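Long-range contact in VC0179-like protein (Escherichia coli, PDB 4XJ6), which probably joins GTP and ATP into cyclic GMP-AMP, as a magnesium-dependent bacterial nucleotidyltransferase homologous to the mammalian cyclic GMP-AMP synthase: residues E380-K388 against V397-S405. Numbering follows the deposited sequence.
Sequences ESREEALRK and VTNALLITS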
loop_
_atom_site.group_PDB
_atom_site.type_symbol
_atom_site.label_atom_id
_atom_site.label_comp_id
_atom_site.label_asym_id
_atom_site.label_seq_id
_atom_site.Cartn_x
_atom_site.Cartn_y
_atom_site.Cartn_z
ATOM N N GLU A 380 1.726 30.180 -24.636
ATOM C CA GLU A 380 1.046 31.141 -25.495
ATOM C C GLU A 380 -0.278 30.600 -26.028
ATOM O O GLU A 380 -1.251 31.342 -26.150
ATOM C CB GLU A 380 1.957 31.546 -26.655
ATOM C CG GLU A 380 2.087 33.049 -26.838
ATOM C CD GLU A 380 3.443 33.444 -27.391
ATOM O OE1 GLU A 380 3.663 33.271 -28.608
ATOM O OE2 GLU A 380 4.291 33.917 -26.605
ATOM N N SER A 381 -0.313 29.309 -26.342
ATOM C CA SER A 381 -1.535 28.693 -26.852
ATOM C C SER A 381 -2.128 27.719 -25.841
ATOM O O SER A 381 -1.450 27.273 -24.916
ATOM C CB SER A 381 -1.270 27.973 -28.176
ATOM O OG SER A 381 -1.048 26.590 -27.972
ATOM N N ARG A 382 -3.399 27.393 -26.038
ATOM C CA ARG A 382 -4.135 26.520 -25.133
ATOM C C ARG A 382 -3.702 25.061 -25.257
ATOM O O ARG A 382 -3.603 24.348 -24.256
ATOM C CB ARG A 382 -5.635 26.653 -25.398
ATOM C CG ARG A 382 -6.512 25.729 -24.585
ATOM C CD ARG A 382 -7.797 26.430 -24.173
ATOM N NE ARG A 382 -8.211 27.452 -25.131
ATOM C CZ ARG A 382 -9.338 28.153 -25.033
ATOM N NH1 ARG A 382 -10.172 27.941 -24.021
ATOM N NH2 ARG A 382 -9.635 29.066 -25.950
ATOM N N GLU A 383 -3.440 24.619 -26.483
ATOM C CA GLU A 383 -2.994 23.249 -26.702
ATOM C C GLU A 383 -1.569 23.080 -26.187
ATOM O O GLU A 383 -1.169 21.988 -25.784
ATOM C CB GLU A 383 -3.078 22.868 -28.185
ATOM C CG GLU A 383 -1.979 23.453 -29.059
ATOM C CD GLU A 383 -1.870 22.747 -30.396
ATOM O OE1 GLU A 383 -2.752 21.916 -30.700
ATOM O OE2 GLU A 383 -0.901 23.015 -31.138
ATOM N N GLU A 384 -0.814 24.173 -26.196
ATOM C CA GLU A 384 0.558 24.162 -25.713
ATOM C C GLU A 384 0.582 24.027 -24.197
ATOM O O GLU A 384 1.461 23.371 -23.634
ATOM C CB GLU A 384 1.289 25.431 -26.147
ATOM C CG GLU A 384 2.697 25.545 -25.604
ATOM C CD GLU A 384 3.338 26.881 -25.910
ATOM O OE1 GLU A 384 2.884 27.566 -26.852
ATOM O OE2 GLU A 384 4.299 27.246 -25.201
ATOM N N ALA A 385 -0.392 24.650 -23.542
ATOM C CA ALA A 385 -0.512 24.586 -22.093
ATOM C C ALA A 385 -0.798 23.161 -21.639
ATOM O O ALA A 385 -0.240 22.690 -20.649
ATOM C CB ALA A 385 -1.606 25.530 -21.609
ATOM N N LEU A 386 -1.668 22.480 -22.378
ATOM C CA LEU A 386 -2.055 21.113 -22.048
ATOM C C LEU A 386 -0.879 20.158 -22.171
ATOM O O LEU A 386 -0.599 19.391 -21.250
ATOM C CB LEU A 386 -3.199 20.646 -22.946
ATOM C CG LEU A 386 -3.572 19.168 -22.817
ATOM C CD1 LEU A 386 -4.075 18.856 -21.413
ATOM C CD2 LEU A 386 -4.603 18.780 -23.863
ATOM N N ARG A 387 -0.195 20.208 -23.311
ATOM C CA ARG A 387 0.980 19.375 -23.548
ATOM C C ARG A 387 2.075 19.617 -22.512
ATOM O O ARG A 387 2.842 18.713 -22.182
ATOM C CB ARG A 387 1.547 19.624 -24.946
ATOM C CG ARG A 387 0.696 19.097 -26.088
ATOM C CD ARG A 387 1.500 19.071 -27.378
ATOM N NE ARG A 387 2.177 20.343 -27.611
ATOM C CZ ARG A 387 1.674 21.332 -28.343
ATOM N NH1 ARG A 387 0.487 21.193 -28.921
ATOM N NH2 ARG A 387 2.356 22.459 -28.501
ATOM N N LYS A 388 2.146 20.843 -22.006
ATOM C CA LYS A 388 3.195 21.207 -21.065
ATOM C C LYS A 388 2.909 20.654 -19.672
ATOM O O LYS A 388 3.770 20.025 -19.059
ATOM C CB LYS A 388 3.356 22.723 -21.002
ATOM C CG LYS A 388 4.703 23.155 -20.462
ATOM C CD LYS A 388 5.812 22.615 -21.347
ATOM C CE LYS A 388 7.154 22.633 -20.640
ATOM N NZ LYS A 388 8.271 22.221 -21.536
ATOM N N VAL A 397 -5.451 13.771 -19.224
ATOM C CA VAL A 397 -6.401 14.764 -19.700
ATOM C C VAL A 397 -5.995 15.177 -21.103
ATOM O O VAL A 397 -4.842 15.534 -21.341
ATOM C CB VAL A 397 -6.455 16.001 -18.785
ATOM C CG1 VAL A 397 -7.377 17.073 -19.370
ATOM C CG2 VAL A 397 -6.898 15.598 -17.396
ATOM N N THR A 398 -6.938 15.122 -22.035
ATOM C CA THR A 398 -6.635 15.386 -23.433
ATOM C C THR A 398 -7.461 16.548 -23.966
ATOM O O THR A 398 -7.236 17.026 -25.080
ATOM C CB THR A 398 -6.886 14.140 -24.295
ATOM O OG1 THR A 398 -8.224 13.673 -24.080
ATOM C CG2 THR A 398 -5.908 13.033 -23.932
ATOM N N ASN A 399 -8.413 16.999 -23.158
ATOM C CA ASN A 399 -9.300 18.086 -23.547
ATOM C C ASN A 399 -8.716 19.456 -23.202
ATOM O O ASN A 399 -8.834 19.931 -22.070
ATOM C CB ASN A 399 -10.666 17.906 -22.883
ATOM C CG ASN A 399 -11.715 18.850 -23.440
ATOM O OD1 ASN A 399 -11.454 19.605 -24.376
ATOM N ND2 ASN A 399 -12.915 18.804 -22.870
ATOM N N ALA A 400 -8.099 20.091 -24.195
ATOM C CA ALA A 400 -7.480 21.399 -24.013
ATOM C C ALA A 400 -8.515 22.472 -23.691
ATOM O O ALA A 400 -8.189 23.497 -23.097
ATOM C CB ALA A 400 -6.685 21.784 -25.254
ATOM N N LEU A 401 -9.767 22.223 -24.068
ATOM C CA LEU A 401 -10.846 23.185 -23.843
ATOM C C LEU A 401 -11.176 23.368 -22.364
ATOM O O LEU A 401 -11.933 24.267 -21.999
ATOM C CB LEU A 401 -12.106 22.761 -24.599
ATOM C CG LEU A 401 -12.021 22.794 -26.126
ATOM C CD1 LEU A 401 -13.383 22.513 -26.748
ATOM C CD2 LEU A 401 -11.466 24.128 -26.610
ATOM N N LEU A 402 -10.614 22.510 -21.521
ATOM C CA LEU A 402 -10.785 22.630 -20.080
ATOM C C LEU A 402 -9.937 23.777 -19.538
ATOM O O LEU A 402 -10.257 24.366 -18.505
ATOM C CB LEU A 402 -10.409 21.327 -19.381
ATOM C CG LEU A 402 -11.262 20.102 -19.699
ATOM C CD1 LEU A 402 -10.693 18.870 -19.011
ATOM C CD2 LEU A 402 -12.706 20.337 -19.279
ATOM N N ILE A 403 -8.851 24.081 -20.243
ATOM C CA ILE A 403 -7.953 25.161 -19.857
ATOM C C ILE A 403 -8.579 26.511 -20.172
ATOM O O ILE A 403 -8.930 26.787 -21.315
ATOM C CB ILE A 403 -6.601 25.037 -20.575
ATOM C CG1 ILE A 403 -5.947 23.693 -20.242
ATOM C CG2 ILE A 403 -5.683 26.183 -20.193
ATOM C CD1 ILE A 403 -4.675 23.436 -21.006
ATOM N N THR A 404 -8.726 27.348 -19.154
ATOM C CA THR A 404 -9.367 28.645 -19.337
ATOM C C THR A 404 -8.456 29.789 -18.910
ATOM O O THR A 404 -7.650 29.641 -17.991
ATOM C CB THR A 404 -10.687 28.735 -18.550
ATOM O OG1 THR A 404 -10.429 28.480 -17.164
ATOM C CG2 THR A 404 -11.681 27.710 -19.073
ATOM N N SER A 405 -8.590 30.927 -19.584
ATOM C CA SER A 405 -7.791 32.106 -19.271
ATOM C C SER A 405 -8.120 32.624 -17.877
ATOM O O SER A 405 -9.287 32.709 -17.496
ATOM C CB SER A 405 -8.018 33.202 -20.316
ATOM O OG SER A 405 -7.166 34.314 -20.091
#
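Ile403 O meets the guanidinium of Arg382 at its edge, near the plane, and takes a hydrogen bond from NH1, with 3.2 Å between Arg382 NH1 and Ile403 O. NH1 lies nearly along the C=O axis of Ile403, the oxygen being tilted 23° out of the guanidinium plane, while Ala400 O sits obliquely to the same group. Arg382 extends with CG anti to the backbone N (chi1 176°) and then bends at chi2 and chi3, which lays its aliphatic part across the turn: CD is 3.1 Å from Ala400 O, and CG is 4.0 Å from Ala400 CB. Arg387 has Glu383 O and Glu384 CA over one face of its guanidinium, and the Glu383 carboxylate stands at the edge in a salt bridge one helical turn back.

One turn beyond Arg382, the contact is mostly apolar. Ile403 sends CD1 against the helix, 3.7 Å from Leu386 CB, and the same methyl also reaches Ala385 CB. Leu386, its CG likewise opposite the main-chain N (chi1 172°), spreads its two methyls over the backbone of 397-400: CD1 lies 3.4 Å from Val397 O, whereas CD2 packs on Ala400 CB at 3.9 Å and approaches Thr398 O. Val397 O is itself hydrogen-bonded by Asn390 ND2, farther along the helix. Trp3 touches both Ala385 and Ile403, and Tyr8 touches Leu386 and Val397, so N-terminal residues pack against both segments.

Ser381 caps the helix through OG, and Asn399 OD1 accepts from Leu401 N in an Asx turn at the start of the 3-10 segment 400-402. In this part of the C-terminal domain, the chain leaves helix 382-393, folds back along it through the 3-10 segment, and enters strand 404-405, which pairs antiparallel with strand 3-4.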